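Local coordinates for pili retraction protein PilT (PDB 5FL3) that probably binds and hydrolyses ATP as a motor of the type II/IV secretion ATPase family, driving pilus retraction, at residues L238-A243 with I247-D252; K200-L203 with V209-V212; K17-A22 with P35-D40; S127-E132 with A151-H156; S269-L274 with Y299-L304. All blocks are in the same frame, centred on the assembly; numbering follows the deposited sequence.

Four of the five contacts lie in the ATPase core and form a chain of packing. Interaction 2 meets interaction 4 where M211 CE lies 3.7 Å from I154 CD1; interaction 4 meets interaction 5 where K131 CB lies 3.5 Å from L271 CD1; and interaction 5 meets interaction 1 where L304 CD1 lies 3.6 Å from I247 CD1. Interaction 3 belongs to the N-terminal sheet, its centre about 33 Å from that of interaction 1. The bound ADP lies near both parts: the side chain of I39 in interaction 3 comes within about 8 Å of the nucleotide and that of H239 in interaction 1 within about 9 Å, whereas interactions 2 and 5 are remote from it.

Interaction 1: L238-A243 with I247-D252; sequences LHTLDA and INRIID
R249 of helix 243-251 lies against L238, H239 and T240, in the strand-loop-helix unit that follows core strand 233-238 of the P-loop ATPase fold. The loop is probably part of the histidine-containing motif of secretion ATPases; the side chain of H239 is about 6 Å from that of K146, a residue of the ADP site. Apolar contact does most of the work. T240 CG2 approaches R249 CB at 3.6 Å, the two side chains meeting at about a right angle, and L238 CD2 touches the same CB at 3.8 Å before reaching I250 CG1 at 4.0 Å. The R249 chain leaves with CG opposite the backbone N, which sets CG 3.9 Å from H239 CE1; the bend at chi2 (50°) then directs the rest of the chain, with NE, past the ring. Ring and guanidinium are steeply inclined, 78° between their planes, and do not stack; T240 CG2 covers one face of the imidazole near its rim. Outside the two segments, the guanidinium makes a cation-pi contact with F253. An alanine in place of R249 would keep the CB contacts but is likely to strip H239 of its aliphatic neighbour and F253 of its cationic partner. Polar links hold the turn into the helix. T240 OG1 is hydrogen-bonded to T246 OG1, and D242, at the N-cap, caps a backbone N early in the helix while its OD2 forms a salt bridge to R245. The first turn closes through I247 N, which donates to A243 O at 2.9 Å, almost straight at 176°.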
# COMPACT_ATOMS: atom_id res chain seq x y z
N LEU A 238 1.52 -7.87 -1.36
CA LEU A 238 0.81 -8.81 -2.22
C LEU A 238 -0.68 -8.45 -2.07
O LEU A 238 -1.05 -7.70 -1.18
CB LEU A 238 1.15 -10.26 -1.81
CG LEU A 238 0.99 -11.44 -2.78
CD1 LEU A 238 1.78 -11.25 -4.07
CD2 LEU A 238 1.40 -12.72 -2.10
N HIS A 239 -1.52 -8.98 -2.95
CA HIS A 239 -2.95 -8.65 -2.98
C HIS A 239 -3.79 -9.48 -2.02
O HIS A 239 -5.00 -9.25 -1.89
CB HIS A 239 -3.47 -8.88 -4.38
CG HIS A 239 -3.22 -10.27 -4.87
ND1 HIS A 239 -1.99 -10.68 -5.36
CD2 HIS A 239 -4.01 -11.37 -4.88
CE1 HIS A 239 -2.05 -11.95 -5.69
NE2 HIS A 239 -3.26 -12.40 -5.41
N THR A 240 -3.15 -10.44 -1.38
CA THR A 240 -3.84 -11.47 -0.60
C THR A 240 -4.42 -11.02 0.74
O THR A 240 -3.87 -10.13 1.40
CB THR A 240 -2.90 -12.63 -0.34
OG1 THR A 240 -1.63 -12.10 0.04
CG2 THR A 240 -2.74 -13.44 -1.61
N LEU A 241 -5.50 -11.66 1.15
CA LEU A 241 -6.40 -11.15 2.19
C LEU A 241 -5.86 -11.35 3.60
O LEU A 241 -6.12 -10.52 4.48
CB LEU A 241 -7.78 -11.80 2.08
CG LEU A 241 -8.65 -11.56 0.84
CD1 LEU A 241 -8.71 -10.07 0.54
CD2 LEU A 241 -8.17 -12.40 -0.39
N ASP A 242 -5.14 -12.45 3.82
CA ASP A 242 -4.58 -12.72 5.15
C ASP A 242 -3.27 -13.47 5.05
O ASP A 242 -2.77 -13.70 3.96
CB ASP A 242 -5.57 -13.50 6.02
CG ASP A 242 -6.15 -14.73 5.31
OD1 ASP A 242 -5.55 -15.22 4.32
OD2 ASP A 242 -7.21 -15.20 5.76
N ALA A 243 -2.73 -13.88 6.20
CA ALA A 243 -1.44 -14.56 6.23
C ALA A 243 -1.50 -15.92 5.53
O ALA A 243 -0.66 -16.22 4.68
CB ALA A 243 -0.97 -14.72 7.66
N ILE A 247 0.89 -16.63 2.29
CA ILE A 247 1.86 -17.71 2.26
C ILE A 247 1.64 -18.62 1.07
O ILE A 247 2.57 -18.90 0.31
CB ILE A 247 1.80 -18.51 3.56
CG1 ILE A 247 2.38 -17.67 4.70
CG2 ILE A 247 2.53 -19.80 3.39
CD1 ILE A 247 2.21 -18.25 6.08
N ASN A 248 0.39 -19.06 0.88
CA ASN A 248 0.08 -19.98 -0.21
C ASN A 248 0.25 -19.34 -1.56
O ASN A 248 0.67 -20.00 -2.52
CB ASN A 248 -1.33 -20.51 -0.07
CG ASN A 248 -1.46 -21.49 1.07
OD1 ASN A 248 -0.57 -22.30 1.29
ND2 ASN A 248 -2.55 -21.39 1.82
N ARG A 249 -0.05 -18.05 -1.63
CA ARG A 249 0.07 -17.36 -2.91
C ARG A 249 1.51 -17.27 -3.40
O ARG A 249 1.78 -17.54 -4.57
CB ARG A 249 -0.52 -15.96 -2.82
CG ARG A 249 -0.74 -15.35 -4.17
CD ARG A 249 -1.49 -16.33 -5.07
NE ARG A 249 -1.45 -15.92 -6.47
CZ ARG A 249 -0.49 -16.26 -7.33
NH1 ARG A 249 0.50 -17.04 -6.93
NH2 ARG A 249 -0.54 -15.83 -8.58
N ILE A 250 2.43 -16.88 -2.51
CA ILE A 250 3.86 -16.91 -2.77
C ILE A 250 4.36 -18.26 -3.28
O ILE A 250 5.12 -18.31 -4.24
CB ILE A 250 4.65 -16.55 -1.50
CG1 ILE A 250 4.53 -15.06 -1.23
CG2 ILE A 250 6.12 -16.96 -1.64
CD1 ILE A 250 4.48 -14.75 0.19
N ILE A 251 3.94 -19.34 -2.63
CA ILE A 251 4.34 -20.68 -3.06
C ILE A 251 3.73 -21.04 -4.41
O ILE A 251 4.41 -21.57 -5.29
CB ILE A 251 3.95 -21.75 -2.03
CG1 ILE A 251 4.71 -21.53 -0.72
CG2 ILE A 251 4.23 -23.15 -2.58
CD1 ILE A 251 4.05 -22.15 0.49
N ASP A 252 2.45 -20.71 -4.60
CA ASP A 252 1.77 -20.99 -5.86
C ASP A 252 2.34 -20.21 -7.04
O ASP A 252 1.92 -20.42 -8.18
CB ASP A 252 0.26 -20.72 -5.75
CG ASP A 252 -0.47 -21.80 -4.95
OD1 ASP A 252 0.16 -22.81 -4.55
OD2 ASP A 252 -1.68 -21.65 -4.74

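Interaction 2: K200-L203 with V209-V212; sequences KYAL and VIMV
No flat side chain stands between A202 of the helix, with L203 next to it, and I210 on the strand. The single ring in the two segments, that of Y201, belongs to another side of the helix and has K200 CG over one face, 4.3 Å above its plane and displaced toward the rim. The contact itself is made by methyl groups, and CD1 of I210 receives both partners. A202 CB points at the strand and comes to 4.1 Å from I210 CD1. L203 leaves the backbone facing away from the strand, yet L203 CD2 still lies 4.3 Å from I210 CD1. On the strand side, I210 places CG1 opposite its carbonyl carbon and beside the backbone N (chi1 -53°); with chi2 at 172° the chain runs out fully extended, which brings the terminal methyl CD1 nearest to both partners. The buried A202 and I210 thus lie in the interior, while the exposed L203 covers the pair from one side. No hydrogen bond crosses; the approach is loose, and the meeting of small and branched carbons is purely apolar. The short loop after helix 195-202 leads directly into the strand, and L199, one turn earlier, also rests on I210. Strand 209-212 is bonded to strand 164-169 through V209 and M211 and to strand 233-238 through I210, while M211 turns to helix 146-160; the sheet is therefore sandwiched here between helices 195-202 and 146-160.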
# COMPACT_ATOMS: atom_id res chain seq x y z
N LYS A 200 16.75 -5.81 -9.21
CA LYS A 200 18.03 -6.37 -9.61
C LYS A 200 19.19 -5.38 -9.43
O LYS A 200 20.23 -5.73 -8.85
CB LYS A 200 17.96 -6.84 -11.07
CG LYS A 200 19.32 -6.99 -11.76
CD LYS A 200 19.09 -7.50 -13.16
CE LYS A 200 20.28 -7.33 -14.05
NZ LYS A 200 19.81 -7.62 -15.43
N TYR A 201 19.02 -4.15 -9.92
CA TYR A 201 20.13 -3.23 -9.84
C TYR A 201 20.25 -2.68 -8.44
O TYR A 201 21.32 -2.22 -8.05
CB TYR A 201 20.01 -2.11 -10.88
CG TYR A 201 20.42 -2.58 -12.25
CD1 TYR A 201 21.76 -2.69 -12.59
CD2 TYR A 201 19.46 -2.96 -13.19
CE1 TYR A 201 22.14 -3.16 -13.84
CE2 TYR A 201 19.84 -3.42 -14.44
CZ TYR A 201 21.17 -3.52 -14.76
OH TYR A 201 21.54 -3.98 -16.00
N ALA A 202 19.18 -2.75 -7.65
CA ALA A 202 19.27 -2.34 -6.25
C ALA A 202 20.31 -3.19 -5.52
O ALA A 202 20.99 -2.69 -4.62
CB ALA A 202 17.93 -2.43 -5.55
N LEU A 203 20.43 -4.46 -5.93
CA LEU A 203 21.39 -5.39 -5.32
C LEU A 203 22.82 -4.89 -5.50
O LEU A 203 23.71 -5.23 -4.72
CB LEU A 203 21.23 -6.80 -5.91
CG LEU A 203 19.91 -7.52 -5.63
CD1 LEU A 203 19.84 -8.86 -6.32
CD2 LEU A 203 19.68 -7.67 -4.13
N VAL A 209 17.98 -1.34 2.93
CA VAL A 209 16.55 -1.58 2.87
C VAL A 209 16.09 -1.45 1.45
O VAL A 209 16.38 -0.43 0.79
CB VAL A 209 15.75 -0.60 3.76
CG1 VAL A 209 14.27 -0.98 3.78
CG2 VAL A 209 16.33 -0.58 5.18
N ILE A 210 15.40 -2.48 0.95
CA ILE A 210 14.80 -2.42 -0.37
C ILE A 210 13.28 -2.57 -0.29
O ILE A 210 12.75 -3.53 0.26
CB ILE A 210 15.37 -3.50 -1.31
CG1 ILE A 210 16.90 -3.45 -1.36
CG2 ILE A 210 14.75 -3.38 -2.73
CD1 ILE A 210 17.52 -4.61 -2.12
N MET A 211 12.57 -1.61 -0.86
CA MET A 211 11.13 -1.70 -0.94
C MET A 211 10.72 -1.93 -2.39
O MET A 211 11.04 -1.14 -3.26
CB MET A 211 10.47 -0.44 -0.38
CG MET A 211 8.99 -0.61 -0.13
SD MET A 211 7.97 -0.04 -1.49
CE MET A 211 7.82 1.69 -1.05
N VAL A 212 10.05 -3.05 -2.62
CA VAL A 212 9.49 -3.39 -3.92
C VAL A 212 7.99 -3.24 -3.83
O VAL A 212 7.35 -4.07 -3.19
CB VAL A 212 9.81 -4.83 -4.32
CG1 VAL A 212 9.63 -5.00 -5.82
CG2 VAL A 212 11.20 -5.22 -3.88

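Interaction 3: K17-A22 with P35-D40; sequences KAMVQA and PTVRID
M19 meets V37 through its thioether: V37 CG1 lies 3.5 Å from M19 SD and 3.7 Å from M19 CG, the two side chains meeting at a slant. V37 aims this methyl at the helix with CG1 opposite its carbonyl carbon (chi1 -60°), and M19 bends at chi3 (-64°) beyond the sulfur. Two residues along the strand, I39 CD1 reaches the end of the helix, 3.6 Å from A22 O and 4.2 Å from A22 CB. The strand thus presents alternate residues, V37 and I39, to the helix. An alanine in place of I39 would probably open a gap beneath A22, leaving A22 without the methyl that covers its CB and carbonyl oxygen. Farther out, M19 also packs on I27 and F46, and the backbone of 36-39 is bonded to its neighbours on both sides, to H28, S25 and D26 and to R44. D40 forms a salt bridge with R23, just past the helix, and R38 O accepts a hydrogen bond from S25 OG, a residue lining the ADP pocket. Helix 11-21 lying across an antiparallel sheet is characteristic of the N-terminal domain of PilT-type ATPases, and the side chain of I39 comes to about 8 Å from the bound ADP.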
# COMPACT_ATOMS: atom_id res chain seq x y z
N LYS A 17 -6.81 23.34 -4.77
CA LYS A 17 -6.30 23.59 -3.43
C LYS A 17 -7.36 23.26 -2.38
O LYS A 17 -7.06 22.65 -1.35
CB LYS A 17 -5.83 25.05 -3.32
CG LYS A 17 -5.10 25.43 -2.02
CD LYS A 17 -4.25 26.71 -2.20
CE LYS A 17 -4.19 27.58 -0.94
NZ LYS A 17 -3.32 28.78 -1.15
N ALA A 18 -8.61 23.62 -2.65
CA ALA A 18 -9.69 23.26 -1.75
C ALA A 18 -9.86 21.74 -1.69
O ALA A 18 -9.99 21.15 -0.60
CB ALA A 18 -10.98 23.93 -2.18
N MET A 19 -9.87 21.10 -2.87
CA MET A 19 -9.95 19.64 -2.95
C MET A 19 -8.84 18.96 -2.13
O MET A 19 -9.11 18.06 -1.33
CB MET A 19 -9.90 19.19 -4.42
CG MET A 19 -11.14 19.62 -5.20
SD MET A 19 -11.34 18.97 -6.86
CE MET A 19 -9.95 19.69 -7.63
N VAL A 20 -7.60 19.41 -2.31
CA VAL A 20 -6.52 18.82 -1.54
C VAL A 20 -6.74 19.01 -0.03
O VAL A 20 -6.54 18.07 0.75
CB VAL A 20 -5.16 19.42 -1.94
CG1 VAL A 20 -4.07 18.83 -1.07
CG2 VAL A 20 -4.88 19.16 -3.42
N GLN A 21 -7.18 20.21 0.38
CA GLN A 21 -7.41 20.48 1.80
C GLN A 21 -8.58 19.66 2.36
O GLN A 21 -8.63 19.39 3.57
CB GLN A 21 -7.64 21.97 2.02
CG GLN A 21 -6.36 22.79 1.93
CD GLN A 21 -6.59 24.27 2.14
OE1 GLN A 21 -7.64 24.81 1.79
NE2 GLN A 21 -5.60 24.94 2.73
N ALA A 22 -9.49 19.25 1.49
CA ALA A 22 -10.54 18.31 1.85
C ALA A 22 -10.04 16.86 1.97
O ALA A 22 -10.84 15.96 2.21
CB ALA A 22 -11.68 18.38 0.84
N PRO A 35 -16.93 18.14 -11.05
CA PRO A 35 -15.64 17.79 -10.44
C PRO A 35 -15.85 16.84 -9.26
O PRO A 35 -16.63 17.14 -8.36
CB PRO A 35 -15.09 19.15 -9.99
CG PRO A 35 -15.67 20.11 -10.96
CD PRO A 35 -17.07 19.59 -11.23
N THR A 36 -15.18 15.70 -9.29
CA THR A 36 -15.46 14.62 -8.35
C THR A 36 -14.19 14.23 -7.62
O THR A 36 -13.12 14.10 -8.22
CB THR A 36 -16.05 13.40 -9.08
OG1 THR A 36 -17.34 13.75 -9.62
CG2 THR A 36 -16.17 12.18 -8.14
N VAL A 37 -14.28 14.07 -6.30
CA VAL A 37 -13.09 13.72 -5.58
C VAL A 37 -13.25 12.36 -4.94
O VAL A 37 -14.36 11.91 -4.63
CB VAL A 37 -12.74 14.77 -4.50
CG1 VAL A 37 -12.52 16.14 -5.13
CG2 VAL A 37 -13.84 14.81 -3.45
N ARG A 38 -12.12 11.68 -4.79
CA ARG A 38 -12.05 10.49 -3.97
C ARG A 38 -11.50 10.89 -2.59
O ARG A 38 -10.37 11.37 -2.49
CB ARG A 38 -11.19 9.45 -4.67
CG ARG A 38 -10.82 8.27 -3.86
CD ARG A 38 -10.39 7.14 -4.77
NE ARG A 38 -11.45 6.15 -4.83
CZ ARG A 38 -12.01 5.70 -5.93
NH1 ARG A 38 -11.63 6.10 -7.13
NH2 ARG A 38 -12.97 4.80 -5.81
N ILE A 39 -12.33 10.74 -1.56
CA ILE A 39 -11.95 10.99 -0.16
C ILE A 39 -12.26 9.77 0.69
O ILE A 39 -13.35 9.21 0.58
CB ILE A 39 -12.69 12.19 0.46
CG1 ILE A 39 -12.40 13.48 -0.30
CG2 ILE A 39 -12.33 12.35 1.93
CD1 ILE A 39 -13.35 14.63 0.06
N ASP A 40 -11.32 9.38 1.55
CA ASP A 40 -11.45 8.15 2.35
C ASP A 40 -11.95 6.97 1.53
O ASP A 40 -12.80 6.20 2.00
CB ASP A 40 -12.37 8.38 3.56
CG ASP A 40 -11.85 9.45 4.51
OD1 ASP A 40 -10.61 9.54 4.69
OD2 ASP A 40 -12.69 10.22 5.06

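Interaction 4: S127-E132 with A151-H156; sequences SLAAKE and AALIDH
L153 and H156 both swing CG opposite the backbone N, with chi1 at 176° and 179°, and so extend two side chains from neighbouring turns toward A129. Helix 146-160, which carries them, is the one that follows the P-loop in this nucleotide-binding fold; helix 122-130, which carries A129, packs beside it. The small A129 fits between two side chains: its CB points at the partner helix and is met by two groups at once. L153 sends CD1, placed by a chi2 of 56°, to 3.9 Å from A129 CB. H156 brings the carbon side of its imidazole. With only a methyl group on A129, the helices can come close, the CA atoms of A129 and L153 lying 6.9 Å apart. No hydrogen bond joins the two segments, and the contact is made carbon to carbon, by three buried residues. What steadies the larger partners lies around them. L153 and L128 both rest on I136, so the two helices share a support on strand 134-139. The H156 ring makes an edge-to-face contact with H160, one turn on, and its ND1 is hydrogen-bonded to a glycerol molecule that probably came from the crystallisation liquor; the nitrogen and the alanine methyl therefore use different parts of the rim. The neighbouring D155 turns aside to a salt bridge with K179. A129 CB sits at the edge of the imidazole, near its plane, 3.6 Å from H156 CD2.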
# COMPACT_ATOMS: atom_id res chain seq x y z
N SER A 127 9.65 -2.91 16.10
CA SER A 127 10.36 -4.18 16.21
C SER A 127 10.77 -4.69 14.82
O SER A 127 11.91 -5.10 14.62
CB SER A 127 9.48 -5.20 16.95
OG SER A 127 10.17 -6.42 17.08
N LEU A 128 9.83 -4.65 13.88
CA LEU A 128 10.07 -5.06 12.50
C LEU A 128 11.08 -4.15 11.80
O LEU A 128 11.93 -4.62 11.04
CB LEU A 128 8.76 -5.06 11.72
CG LEU A 128 7.75 -6.18 11.97
CD1 LEU A 128 6.40 -5.82 11.35
CD2 LEU A 128 8.26 -7.53 11.43
N ALA A 129 10.98 -2.84 12.07
CA ALA A 129 11.92 -1.85 11.53
C ALA A 129 13.34 -2.10 12.03
O ALA A 129 14.31 -1.78 11.34
CB ALA A 129 11.47 -0.43 11.90
N ALA A 130 13.46 -2.67 13.22
CA ALA A 130 14.76 -2.87 13.86
C ALA A 130 15.54 -4.04 13.25
O ALA A 130 16.76 -4.06 13.32
CB ALA A 130 14.58 -3.09 15.37
N LYS A 131 14.84 -5.01 12.68
CA LYS A 131 15.51 -6.11 12.01
C LYS A 131 16.30 -5.57 10.83
O LYS A 131 15.88 -4.64 10.16
CB LYS A 131 14.52 -7.17 11.53
CG LYS A 131 13.42 -7.50 12.51
CD LYS A 131 13.91 -8.34 13.67
CE LYS A 131 12.72 -8.90 14.43
NZ LYS A 131 13.05 -9.31 15.81
N GLU A 132 17.45 -6.16 10.57
CA GLU A 132 18.24 -5.65 9.47
C GLU A 132 18.34 -6.66 8.33
O GLU A 132 19.03 -6.43 7.33
CB GLU A 132 19.63 -5.24 9.99
CG GLU A 132 20.49 -6.34 10.60
CD GLU A 132 21.84 -5.81 11.07
OE1 GLU A 132 22.54 -5.16 10.27
OE2 GLU A 132 22.20 -6.06 12.25
N ALA A 151 4.84 3.57 3.82
CA ALA A 151 5.42 4.89 3.94
C ALA A 151 5.73 5.24 5.41
O ALA A 151 6.71 5.91 5.69
CB ALA A 151 4.51 5.91 3.34
N ALA A 152 4.90 4.77 6.35
CA ALA A 152 5.10 5.08 7.77
C ALA A 152 6.29 4.29 8.23
O ALA A 152 7.12 4.78 8.99
CB ALA A 152 3.85 4.72 8.62
N LEU A 153 6.38 3.06 7.75
CA LEU A 153 7.46 2.16 8.11
C LEU A 153 8.82 2.67 7.59
O LEU A 153 9.81 2.62 8.28
CB LEU A 153 7.14 0.76 7.60
CG LEU A 153 8.22 -0.27 7.82
CD1 LEU A 153 8.53 -0.31 9.31
CD2 LEU A 153 7.77 -1.62 7.32
N ILE A 154 8.85 3.19 6.37
CA ILE A 154 10.08 3.71 5.80
C ILE A 154 10.52 4.97 6.54
O ILE A 154 11.70 5.20 6.79
CB ILE A 154 9.91 4.02 4.28
CG1 ILE A 154 9.72 2.73 3.48
CG2 ILE A 154 11.08 4.83 3.74
CD1 ILE A 154 9.52 2.96 2.02
N ASP A 155 9.53 5.80 6.88
CA ASP A 155 9.76 7.06 7.57
C ASP A 155 10.40 6.85 8.93
O ASP A 155 11.23 7.62 9.37
CB ASP A 155 8.42 7.81 7.71
CG ASP A 155 8.57 9.16 8.38
OD1 ASP A 155 9.19 10.06 7.77
OD2 ASP A 155 8.03 9.34 9.50
N HIS A 156 9.99 5.77 9.59
CA HIS A 156 10.49 5.46 10.91
C HIS A 156 11.94 5.09 10.87
O HIS A 156 12.72 5.50 11.73
CB HIS A 156 9.72 4.31 11.53
CG HIS A 156 10.21 3.94 12.89
ND1 HIS A 156 9.94 4.70 14.01
CD2 HIS A 156 10.98 2.90 13.30
CE1 HIS A 156 10.51 4.14 15.06
NE2 HIS A 156 11.14 3.05 14.66

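Interaction 5: S269-L274 with Y299-L304; sequences SLLGIL and YVRELL
Strand 270-274 and helix 299-304 cross at right angles, 91° between their directions, with 10.2 Å between the axes at closest approach, and L270 is the first residue to leave helical geometry after helix 259-269. L270 carries two contacts. Its side chain meets L304 crosswise, L270 CD2 lying 3.7 Å from L304 CD2, and its backbone oxygen receives R301: NH2 donates to L270 O at 2.8 Å, but the angle at the hydrogen is only 124°, so the bond is weak. R301 starts with CG opposite its carbonyl carbon (chi1 -71°) and then runs extended to NE, which bonds to A267 O. L271 accompanies it, pointing the same way, and L271 CD2 lies at the edge of the guanidinium, 4.0 Å from R301 NH2. Nearby, L304 O accepts a bond from R263 NH1, a second link between the two helices, and I313 of helix 313-318 also packs on L304. The guanidinium thus uses two different nitrogens on two carbonyls, A267 O and L270 O, where helix 259-269 gives way to the strand. A positive group here would probably be favoured by the partial negative charge of that helix end, with the leucine pair supplying the apolar half of the junction.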
# COMPACT_ATOMS: atom_id res chain seq x y z
N SER A 269 13.59 -16.52 5.58
CA SER A 269 13.69 -15.07 5.33
C SER A 269 12.46 -14.22 5.73
O SER A 269 12.55 -12.99 5.81
CB SER A 269 14.01 -14.84 3.85
OG SER A 269 13.22 -15.68 3.03
N LEU A 270 11.31 -14.83 6.01
CA LEU A 270 10.14 -14.05 6.44
C LEU A 270 10.32 -13.47 7.84
O LEU A 270 10.92 -14.11 8.70
CB LEU A 270 8.87 -14.92 6.41
CG LEU A 270 7.54 -14.19 6.55
CD1 LEU A 270 7.41 -13.08 5.51
CD2 LEU A 270 6.36 -15.14 6.44
N LEU A 271 9.82 -12.25 8.05
CA LEU A 271 9.85 -11.58 9.36
C LEU A 271 8.47 -11.36 9.94
O LEU A 271 8.25 -11.48 11.14
CB LEU A 271 10.50 -10.22 9.26
CG LEU A 271 11.98 -10.16 8.99
CD1 LEU A 271 12.41 -8.73 9.16
CD2 LEU A 271 12.69 -11.06 9.96
N GLY A 272 7.56 -10.99 9.05
CA GLY A 272 6.22 -10.60 9.43
C GLY A 272 5.34 -10.41 8.21
O GLY A 272 5.82 -10.08 7.11
N ILE A 273 4.04 -10.67 8.38
CA ILE A 273 3.04 -10.31 7.38
C ILE A 273 1.98 -9.43 8.04
O ILE A 273 1.46 -9.76 9.11
CB ILE A 273 2.38 -11.54 6.76
CG1 ILE A 273 3.43 -12.54 6.27
CG2 ILE A 273 1.42 -11.14 5.65
CD1 ILE A 273 2.85 -13.88 5.91
N LEU A 274 1.68 -8.31 7.41
CA LEU A 274 0.65 -7.41 7.87
C LEU A 274 -0.49 -7.32 6.86
O LEU A 274 -0.41 -6.55 5.91
CB LEU A 274 1.23 -6.02 8.12
CG LEU A 274 2.23 -5.95 9.28
CD1 LEU A 274 3.21 -4.80 9.11
CD2 LEU A 274 1.46 -5.78 10.56
N TYR A 299 9.05 -20.72 16.14
CA TYR A 299 7.98 -21.70 16.05
C TYR A 299 7.20 -21.51 14.74
O TYR A 299 6.92 -22.48 14.04
CB TYR A 299 7.05 -21.61 17.27
CG TYR A 299 5.83 -22.50 17.17
CD1 TYR A 299 5.90 -23.87 17.44
CD2 TYR A 299 4.60 -21.97 16.81
CE1 TYR A 299 4.77 -24.68 17.33
CE2 TYR A 299 3.47 -22.76 16.71
CZ TYR A 299 3.56 -24.11 16.96
OH TYR A 299 2.40 -24.86 16.83
N VAL A 300 6.89 -20.26 14.39
CA VAL A 300 6.14 -19.98 13.17
C VAL A 300 6.91 -20.46 11.94
O VAL A 300 6.33 -20.92 10.96
CB VAL A 300 5.83 -18.47 13.03
CG1 VAL A 300 5.29 -18.14 11.64
CG2 VAL A 300 4.84 -18.04 14.10
N ARG A 301 8.24 -20.38 12.01
CA ARG A 301 9.06 -20.79 10.89
C ARG A 301 8.92 -22.29 10.62
O ARG A 301 8.90 -22.71 9.47
CB ARG A 301 10.53 -20.42 11.13
CG ARG A 301 10.77 -18.93 11.06
CD ARG A 301 12.25 -18.57 11.01
NE ARG A 301 12.41 -17.25 10.43
CZ ARG A 301 12.76 -16.16 11.11
NH1 ARG A 301 13.03 -16.23 12.41
NH2 ARG A 301 12.86 -14.99 10.48
N GLU A 302 8.81 -23.07 11.68
CA GLU A 302 8.54 -24.50 11.56
C GLU A 302 7.28 -24.75 10.77
O GLU A 302 7.27 -25.53 9.83
CB GLU A 302 8.40 -25.14 12.94
CG GLU A 302 9.62 -24.99 13.79
CD GLU A 302 10.84 -25.56 13.10
OE1 GLU A 302 10.68 -26.54 12.33
OE2 GLU A 302 11.95 -25.02 13.31
N LEU A 303 6.22 -24.05 11.18
CA LEU A 303 4.91 -24.13 10.55
C LEU A 303 4.97 -23.83 9.05
O LEU A 303 4.34 -24.52 8.24
CB LEU A 303 3.95 -23.17 11.24
CG LEU A 303 3.18 -23.68 12.46
CD1 LEU A 303 3.98 -24.70 13.28
CD2 LEU A 303 2.77 -22.51 13.32
N LEU A 304 5.71 -22.78 8.71
CA LEU A 304 5.94 -22.39 7.33
C LEU A 304 6.70 -23.48 6.55
O LEU A 304 6.34 -23.85 5.43
CB LEU A 304 6.73 -21.06 7.29
CG LEU A 304 6.01 -19.71 7.23
CD1 LEU A 304 4.82 -19.65 8.14
CD2 LEU A 304 6.97 -18.58 7.57